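Local coordinates for protein UDP-4-amino-4,6-dideoxy-N-acetyl-beta-L-altrosamine transaminase (Helicobacter pylori, PDB 2FNU) that transfers an amino group from L-glutamate to a UDP-linked 4-keto sugar, using pyridoxal phosphate, in the second step of pseudaminic acid biosynthesis for flagellin modification, at residues Arg208-Leu213 with Asn228-Glu233; Leu35-Ala40 with Ala50-Ser55; Ala172-Phe177 with Val193-Ser198. All blocks are in the same frame, centred on the assembly; numbering follows the deposited sequence.

Interaction 1 (Arg208-Leu213 with Asn228-Glu233). With PMP (4'-deoxy-4'-aminopyridoxal-5'-phosphate), chain C.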
# COMPACT_ATOMS: atom_id res chain seq x y z
N ARG B 208 6.49 6.23 5.67
CA ARG B 208 6.20 5.49 4.44
C ARG B 208 7.03 4.21 4.29
O ARG B 208 6.63 3.29 3.57
CB ARG B 208 6.43 6.42 3.24
CG ARG B 208 6.17 5.77 1.88
CD ARG B 208 6.44 6.73 0.71
NE ARG B 208 7.87 7.09 0.68
CZ ARG B 208 8.40 7.95 -0.19
NH1 ARG B 208 7.66 8.53 -1.14
NH2 ARG B 208 9.71 8.20 -0.12
N SER B 209 8.20 4.18 4.93
CA SER B 209 9.15 3.09 4.73
C SER B 209 9.87 2.72 6.03
O SER B 209 11.07 2.99 6.21
CB SER B 209 10.16 3.44 3.62
OG SER B 209 10.87 2.29 3.16
N HIS B 210 9.11 2.09 6.92
CA HIS B 210 9.65 1.37 8.08
C HIS B 210 10.29 2.18 9.19
O HIS B 210 10.77 1.58 10.17
CB HIS B 210 10.65 0.30 7.61
CG HIS B 210 10.08 -0.61 6.57
ND1 HIS B 210 9.01 -1.44 6.82
CD2 HIS B 210 10.42 -0.82 5.27
CE1 HIS B 210 8.71 -2.12 5.72
NE2 HIS B 210 9.55 -1.75 4.76
N GLY B 211 10.31 3.51 9.06
CA GLY B 211 11.03 4.33 10.04
C GLY B 211 12.53 4.24 9.84
O GLY B 211 13.31 4.78 10.66
N MET B 212 12.96 3.62 8.75
CA MET B 212 14.39 3.28 8.56
C MET B 212 15.26 4.44 8.11
O MET B 212 15.01 5.08 7.09
CB MET B 212 14.53 2.11 7.55
CG MET B 212 15.94 1.55 7.40
SD MET B 212 16.49 0.69 8.90
CE MET B 212 15.43 -0.74 8.94
N LEU B 213 16.30 4.69 8.91
CA LEU B 213 17.38 5.62 8.58
C LEU B 213 18.60 4.76 8.27
O LEU B 213 18.94 3.89 9.06
CB LEU B 213 17.70 6.47 9.81
CG LEU B 213 16.54 7.28 10.37
CD1 LEU B 213 16.67 7.42 11.90
CD2 LEU B 213 16.45 8.64 9.67
N ASN B 228 5.09 0.02 4.85
CA ASN B 228 5.61 0.00 3.48
C ASN B 228 4.46 0.41 2.58
O ASN B 228 3.66 -0.43 2.14
CB ASN B 228 6.14 -1.39 3.06
CG ASN B 228 6.63 -1.44 1.62
OD1 ASN B 228 7.18 -2.47 1.17
ND2 ASN B 228 6.44 -0.36 0.89
N PHE B 229 4.37 1.74 2.39
CA PHE B 229 3.38 2.35 1.51
C PHE B 229 4.07 2.92 0.26
O PHE B 229 3.61 3.88 -0.34
CB PHE B 229 2.65 3.49 2.24
CG PHE B 229 1.89 3.07 3.47
CD1 PHE B 229 1.32 1.80 3.58
CD2 PHE B 229 1.68 4.00 4.49
CE1 PHE B 229 0.59 1.45 4.73
CE2 PHE B 229 0.95 3.65 5.63
CZ PHE B 229 0.39 2.40 5.75
N ARG B 230 5.19 2.32 -0.13
CA ARG B 230 5.96 2.87 -1.25
C ARG B 230 5.24 2.68 -2.57
O ARG B 230 4.48 1.70 -2.77
CB ARG B 230 7.34 2.21 -1.30
CG ARG B 230 8.19 2.47 -0.05
CD ARG B 230 9.61 1.98 -0.23
NE ARG B 230 9.68 0.53 -0.47
CZ ARG B 230 10.14 -0.38 0.39
NH1 ARG B 230 10.61 -0.04 1.60
NH2 ARG B 230 10.18 -1.66 0.03
N LEU B 231 5.48 3.62 -3.49
CA LEU B 231 5.09 3.46 -4.88
C LEU B 231 6.30 2.90 -5.62
O LEU B 231 7.41 3.43 -5.51
CB LEU B 231 4.72 4.83 -5.46
CG LEU B 231 4.00 4.77 -6.83
CD1 LEU B 231 2.57 4.22 -6.65
CD2 LEU B 231 3.93 6.15 -7.48
N ASN B 232 6.10 1.82 -6.38
CA ASN B 232 7.26 1.19 -7.03
C ASN B 232 7.65 1.91 -8.33
O ASN B 232 7.01 2.90 -8.72
CB ASN B 232 6.99 -0.30 -7.26
CG ASN B 232 5.77 -0.54 -8.11
OD1 ASN B 232 4.75 -1.10 -7.65
ND2 ASN B 232 5.84 -0.10 -9.35
N GLU B 233 8.71 1.43 -8.99
CA GLU B 233 9.25 2.12 -10.16
C GLU B 233 8.36 1.97 -11.38
O GLU B 233 8.34 2.85 -12.25
CB GLU B 233 10.66 1.63 -10.49
CG GLU B 233 11.66 1.96 -9.43
CD GLU B 233 12.05 3.43 -9.46
OE1 GLU B 233 11.50 4.20 -8.66
OE2 GLU B 233 12.88 3.80 -10.32
N1 PMP C . 9.07 -9.74 6.81
C2 PMP C . 10.34 -10.10 6.44
C2A PMP C . 10.90 -11.36 7.04
C3 PMP C . 10.98 -9.43 5.39
O3 PMP C . 12.16 -9.91 4.90
C4 PMP C . 10.41 -8.25 4.89
C4A PMP C . 11.12 -7.36 3.89
N4A PMP C . 12.56 -7.55 3.94
C5 PMP C . 9.13 -7.89 5.31
C6 PMP C . 8.47 -8.63 6.27
C5A PMP C . 8.39 -6.71 4.69
O4P PMP C . 7.96 -7.09 3.38
P PMP C . 7.63 -5.97 2.27
O1P PMP C . 8.98 -5.45 1.83
O2P PMP C . 6.91 -6.72 1.16
O3P PMP C . 6.80 -4.88 2.91
O HOH W 1 10.30 -3.31 2.41
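H210 and R230 meet over one water and reach through it to a cofactor held by the other subunit. The water is bonded to H210 NE2 at 2.9 Å, takes a hydrogen bond from R230 NH2 at 2.9 Å and is bonded to O1P of the PMP phosphate at 2.6 Å. PMP is also hydrogen-bonded to A56 N and T57 OG1 of the second subunit, so this contact completes an active site across the dimer interface. N228, a substrate-binding residue, also lies at the phosphate, with its CB 3.8 Å from H210 CE1. The guanidinium of R230 has two further partners. NH1 gives a bond to S209 OG at 2.8 Å, with the oxygen in the guanidinium plane and an N-H...O angle of 152°. NE forms a salt bridge with E189 of the second subunit. A bend at chi3 (-61°) turns the group toward these partners. The imidazole and guanidinium planes stand 68° apart, so the two groups are not stacked. The backbones are bridged once, at S209 and N228; beside this bridge F229 N donates to R208 O at 3.0 Å. A type I' turn from S209 to M212 then leads the chain away. Helix 198-208 runs into the first segment, which continues into strand 212-214. The second segment leads into helix 233-244, and F229 packs on S58, L61 and T62 of helix 56-66.

Interaction 2 (Leu35-Ala40 with Ala50-Ser55). With PMP (4'-deoxy-4'-aminopyridoxal-5'-phosphate), chain E.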
# COMPACT_ATOMS: atom_id res chain seq x y z
N LEU B 35 11.56 9.19 -7.30
CA LEU B 35 12.13 10.50 -7.01
C LEU B 35 11.85 11.50 -8.15
O LEU B 35 11.48 12.66 -7.89
CB LEU B 35 13.63 10.37 -6.79
CG LEU B 35 14.03 9.57 -5.55
CD1 LEU B 35 15.54 9.35 -5.57
CD2 LEU B 35 13.61 10.28 -4.27
N LEU B 36 12.01 11.06 -9.40
CA LEU B 36 11.73 11.93 -10.53
C LEU B 36 10.26 12.34 -10.56
O LEU B 36 9.93 13.48 -10.89
CB LEU B 36 12.10 11.22 -11.84
CG LEU B 36 13.57 11.03 -12.17
CD1 LEU B 36 13.71 10.10 -13.35
CD2 LEU B 36 14.22 12.40 -12.46
N PHE B 37 9.38 11.40 -10.23
CA PHE B 37 7.94 11.69 -10.19
C PHE B 37 7.62 12.73 -9.11
O PHE B 37 6.87 13.68 -9.36
CB PHE B 37 7.18 10.38 -9.98
CG PHE B 37 5.65 10.48 -10.07
CD1 PHE B 37 5.00 11.48 -10.81
CD2 PHE B 37 4.88 9.53 -9.42
CE1 PHE B 37 3.59 11.50 -10.88
CE2 PHE B 37 3.50 9.55 -9.47
CZ PHE B 37 2.84 10.53 -10.18
N GLU B 38 8.20 12.55 -7.93
CA GLU B 38 8.05 13.52 -6.85
C GLU B 38 8.56 14.91 -7.27
O GLU B 38 7.88 15.92 -7.03
CB GLU B 38 8.76 13.01 -5.60
CG GLU B 38 8.00 11.84 -4.99
CD GLU B 38 8.78 11.09 -3.91
OE1 GLU B 38 8.16 10.20 -3.28
OE2 GLU B 38 9.98 11.39 -3.68
N GLU B 39 9.74 14.96 -7.90
CA GLU B 39 10.28 16.24 -8.39
C GLU B 39 9.37 16.86 -9.44
O GLU B 39 9.15 18.08 -9.42
CB GLU B 39 11.69 16.03 -8.96
CG GLU B 39 12.72 15.76 -7.86
CD GLU B 39 14.03 15.15 -8.34
OE1 GLU B 39 14.87 14.85 -7.47
OE2 GLU B 39 14.22 14.96 -9.56
N ALA B 40 8.83 16.03 -10.33
CA ALA B 40 7.94 16.54 -11.37
C ALA B 40 6.64 17.10 -10.76
O ALA B 40 6.09 18.10 -11.24
CB ALA B 40 7.67 15.47 -12.41
N ALA B 50 7.12 16.66 -2.29
CA ALA B 50 6.12 15.66 -2.70
C ALA B 50 6.61 14.28 -2.31
O ALA B 50 7.82 13.97 -2.44
CB ALA B 50 5.87 15.72 -4.19
N LEU B 51 5.67 13.45 -1.85
CA LEU B 51 5.97 12.05 -1.55
C LEU B 51 4.90 11.20 -2.18
O LEU B 51 3.72 11.49 -1.97
CB LEU B 51 5.90 11.80 -0.03
CG LEU B 51 7.06 12.32 0.81
CD1 LEU B 51 6.70 12.19 2.29
CD2 LEU B 51 8.36 11.57 0.50
N VAL B 52 5.30 10.17 -2.91
CA VAL B 52 4.30 9.29 -3.53
C VAL B 52 4.14 8.00 -2.73
O VAL B 52 5.09 7.54 -2.07
CB VAL B 52 4.59 9.01 -5.02
CG1 VAL B 52 4.51 10.29 -5.84
CG2 VAL B 52 5.98 8.40 -5.18
N PHE B 53 2.92 7.46 -2.76
CA PHE B 53 2.48 6.35 -1.89
C PHE B 53 1.73 5.33 -2.73
O PHE B 53 1.32 5.65 -3.86
CB PHE B 53 1.51 6.87 -0.83
CG PHE B 53 2.14 7.72 0.23
CD1 PHE B 53 2.51 7.19 1.45
CD2 PHE B 53 2.38 9.07 -0.01
CE1 PHE B 53 3.11 7.98 2.42
CE2 PHE B 53 2.98 9.87 0.95
CZ PHE B 53 3.35 9.33 2.17
N ASN B 54 1.48 4.14 -2.17
CA ASN B 54 0.78 3.10 -2.92
C ASN B 54 -0.68 3.45 -3.23
O ASN B 54 -1.29 2.88 -4.12
CB ASN B 54 0.85 1.75 -2.20
CG ASN B 54 -0.05 1.70 -1.00
OD1 ASN B 54 -1.19 1.15 -1.06
ND2 ASN B 54 0.39 2.29 0.08
N SER B 55 -1.25 4.34 -2.42
CA SER B 55 -2.63 4.79 -2.61
C SER B 55 -2.81 6.14 -1.91
O SER B 55 -2.02 6.48 -1.02
CB SER B 55 -3.64 3.80 -2.03
OG SER B 55 -3.52 3.76 -0.61
N1 PMP E . -10.35 10.72 -1.05
C2 PMP E . -11.23 10.90 -2.08
C2A PMP E . -11.98 12.22 -2.16
C3 PMP E . -11.41 9.88 -3.02
O3 PMP E . -12.26 10.06 -4.07
C4 PMP E . -10.71 8.66 -2.90
C4A PMP E . -10.94 7.51 -3.85
N4A PMP E . -12.31 7.45 -4.32
C5 PMP E . -9.77 8.53 -1.87
C6 PMP E . -9.57 9.59 -1.00
C5A PMP E . -8.94 7.26 -1.71
O4P PMP E . -7.94 7.29 -2.71
P PMP E . -7.23 5.91 -3.17
O1P PMP E . -8.25 5.18 -4.02
O2P PMP E . -6.07 6.34 -4.00
O3P PMP E . -6.81 5.14 -1.95
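E38 and V52 join helix 32-45 to strand 49-53, the outermost strand on one side of the seven-stranded sheet. V52 N donates to E38 OE1 at 2.9 Å, with an N-H...O angle of 163°. The N-H meets the carboxylate on the anti side of OE1, somewhat out of its plane. The glutamate chain is extended beyond CG and lies over the strand backbone, with its CG 3.3 Å from A50 O. The same oxygen OE1 forms a salt bridge with R208, whose NH1 also bonds V52 O. N-H and C=O of V52 are thus both taken by side chains. These bonds fall on the outer edge of strand 49-53, which within the chain has a neighbouring strand, 191-195, along its other edge alone. The sheet is the core of the fold type I PLP enzymes, to which the DegT/DnrJ/EryC1 family belongs. The axes of 35-40 and 50-53 approach to 7.4 Å, with their directions 130° apart. The methyl of A50 sits 3.5 Å from E38 O, so CB touches the helix backbone. CG of F37 is anti to its backbone N (chi1 -174°). This carries the ring to V52, where F37 CD2 meets V52 CG1 at 3.7 Å, and on to the ring of F179. Past the strand, S55 caps helix 56-66 through a bond from S58 N to its OG. S55 OG is also bonded to N228 O of the second subunit, and S55 CB lies 3.4 Å from O3P of the PMP phosphate.

Interaction 3 (Ala172-Phe177 with Val193-Ser198)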
# COMPACT_ATOMS: atom_id res chain seq x y z
N ALA B 172 -2.76 24.37 1.64
CA ALA B 172 -2.99 23.81 2.95
C ALA B 172 -1.65 23.44 3.59
O ALA B 172 -0.61 23.50 2.93
CB ALA B 172 -3.87 22.57 2.82
N LEU B 173 -1.66 23.06 4.86
CA LEU B 173 -0.45 22.53 5.48
C LEU B 173 0.10 21.40 4.60
O LEU B 173 1.32 21.33 4.34
CB LEU B 173 -0.74 22.02 6.89
CG LEU B 173 0.44 21.31 7.55
CD1 LEU B 173 1.68 22.23 7.65
CD2 LEU B 173 0.05 20.77 8.91
N ALA B 174 -0.80 20.54 4.15
CA ALA B 174 -0.43 19.52 3.17
C ALA B 174 -1.69 19.12 2.42
O ALA B 174 -2.80 19.28 2.95
CB ALA B 174 0.18 18.31 3.87
N SER B 175 -1.49 18.59 1.21
CA SER B 175 -2.60 18.18 0.36
C SER B 175 -2.34 16.78 -0.19
O SER B 175 -1.19 16.41 -0.45
CB SER B 175 -2.76 19.16 -0.80
OG SER B 175 -2.97 20.49 -0.32
N VAL B 176 -3.41 16.03 -0.37
CA VAL B 176 -3.31 14.65 -0.87
C VAL B 176 -3.89 14.59 -2.28
O VAL B 176 -4.92 15.19 -2.54
CB VAL B 176 -4.06 13.68 0.05
CG1 VAL B 176 -4.25 12.29 -0.59
CG2 VAL B 176 -3.32 13.61 1.40
N PHE B 177 -3.22 13.85 -3.17
CA PHE B 177 -3.77 13.52 -4.49
C PHE B 177 -3.86 12.01 -4.66
O PHE B 177 -3.09 11.27 -4.05
CB PHE B 177 -2.87 14.09 -5.60
CG PHE B 177 -2.80 15.59 -5.60
CD1 PHE B 177 -1.73 16.25 -5.00
CD2 PHE B 177 -3.81 16.35 -6.15
CE1 PHE B 177 -1.67 17.65 -4.99
CE2 PHE B 177 -3.76 17.75 -6.14
CZ PHE B 177 -2.69 18.40 -5.56
N VAL B 193 1.35 12.89 -0.99
CA VAL B 193 1.17 14.03 -0.08
C VAL B 193 2.16 15.07 -0.53
O VAL B 193 3.34 14.76 -0.73
CB VAL B 193 1.44 13.72 1.41
CG1 VAL B 193 1.09 14.98 2.26
CG2 VAL B 193 0.67 12.51 1.91
N VAL B 194 1.68 16.29 -0.74
CA VAL B 194 2.58 17.42 -1.03
C VAL B 194 2.47 18.43 0.10
O VAL B 194 1.43 18.55 0.78
CB VAL B 194 2.32 18.09 -2.41
CG1 VAL B 194 2.43 17.02 -3.51
CG2 VAL B 194 0.96 18.77 -2.44
N THR B 195 3.57 19.13 0.35
CA THR B 195 3.61 20.08 1.47
C THR B 195 4.73 21.08 1.26
O THR B 195 5.68 20.77 0.55
CB THR B 195 3.80 19.36 2.84
OG1 THR B 195 3.74 20.32 3.90
CG2 THR B 195 5.13 18.59 2.93
N ASN B 196 4.61 22.26 1.88
CA ASN B 196 5.73 23.22 1.95
C ASN B 196 6.43 23.18 3.32
O ASN B 196 7.30 24.00 3.59
CB ASN B 196 5.25 24.64 1.62
CG ASN B 196 4.78 24.77 0.17
OD1 ASN B 196 5.33 24.11 -0.72
ND2 ASN B 196 3.77 25.62 -0.07
N ASP B 197 6.04 22.23 4.17
CA ASP B 197 6.63 22.04 5.50
C ASP B 197 7.66 20.92 5.46
O ASP B 197 7.31 19.74 5.36
CB ASP B 197 5.52 21.72 6.51
CG ASP B 197 6.01 21.73 7.95
OD1 ASP B 197 6.92 20.97 8.31
OD2 ASP B 197 5.48 22.55 8.73
N SER B 198 8.94 21.29 5.54
CA SER B 198 10.02 20.31 5.40
C SER B 198 10.06 19.29 6.54
O SER B 198 10.35 18.11 6.29
CB SER B 198 11.38 21.01 5.29
OG SER B 198 11.41 21.85 4.15
O HOH W 2 1.50 25.76 2.14
O HOH W 3 2.60 23.65 3.57
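T195 turns OG1 away from its backbone N (chi1 -176°), which sets the hydroxyl against the carbonyl of L173. OG1 donates to L173 O at 2.7 Å, almost in line with the C=O bond. The two segments form an antiparallel pair within the seven-stranded sheet of the aminotransferase fold. In that sheet, strand 191-195 runs against both of its neighbours, and strand 174-178 is one of them. S175 and V194 are a hydrogen-bonded pair. S175 N reaches V194 O at 3.0 Å, and V194 N reaches S175 O at 2.9 Å. V176 and V193 are a non-hydrogen-bonded pair, and V193 CG1 also packs on A174 CB at 3.8 Å. These three side chains share a face that lies against helix 56-66, where V176 touches A56 and L60. On the other face, V194 turns CG1 anti to its carbonyl carbon (chi1 -56°), which puts CG2 between the backbone N and that carbon. CG2 meets the edge of the F177 ring, 3.8 Å from CE1. At the strand end, L173 O has a second partner, a water at 2.8 Å that also accepts from N196 N. D197 then caps helix 198-208 through a bond from L200 N to its OD1. The turn into that helix is an ST turn: T195 OG1, while donating to L173 O, accepts from D197 N at 3.0 Å with an N-H...O angle of 163°.

Overall arrangement
Interaction 2 stands between the other two, its centre about 12 Å from each of theirs. It meets interaction 1 through R208 NH1 and E38 OE1, 2.8 Å apart, and through F229 O and N54 N, also 2.8 Å apart. It meets interaction 3 within the sheet, where L51 N and V193 O are 2.9 Å apart and F53 CE2 packs on V193 CG2 at 3.6 Å. Interactions 1 and 3 do not touch; their nearest atoms are about 8 Å apart. The contacts lie near two active sites. S55 and V176, the latter with its side chain about 6 Å from PMP, lie by the cofactor of their own subunit. Interaction 1 reaches the cofactor of the second subunit.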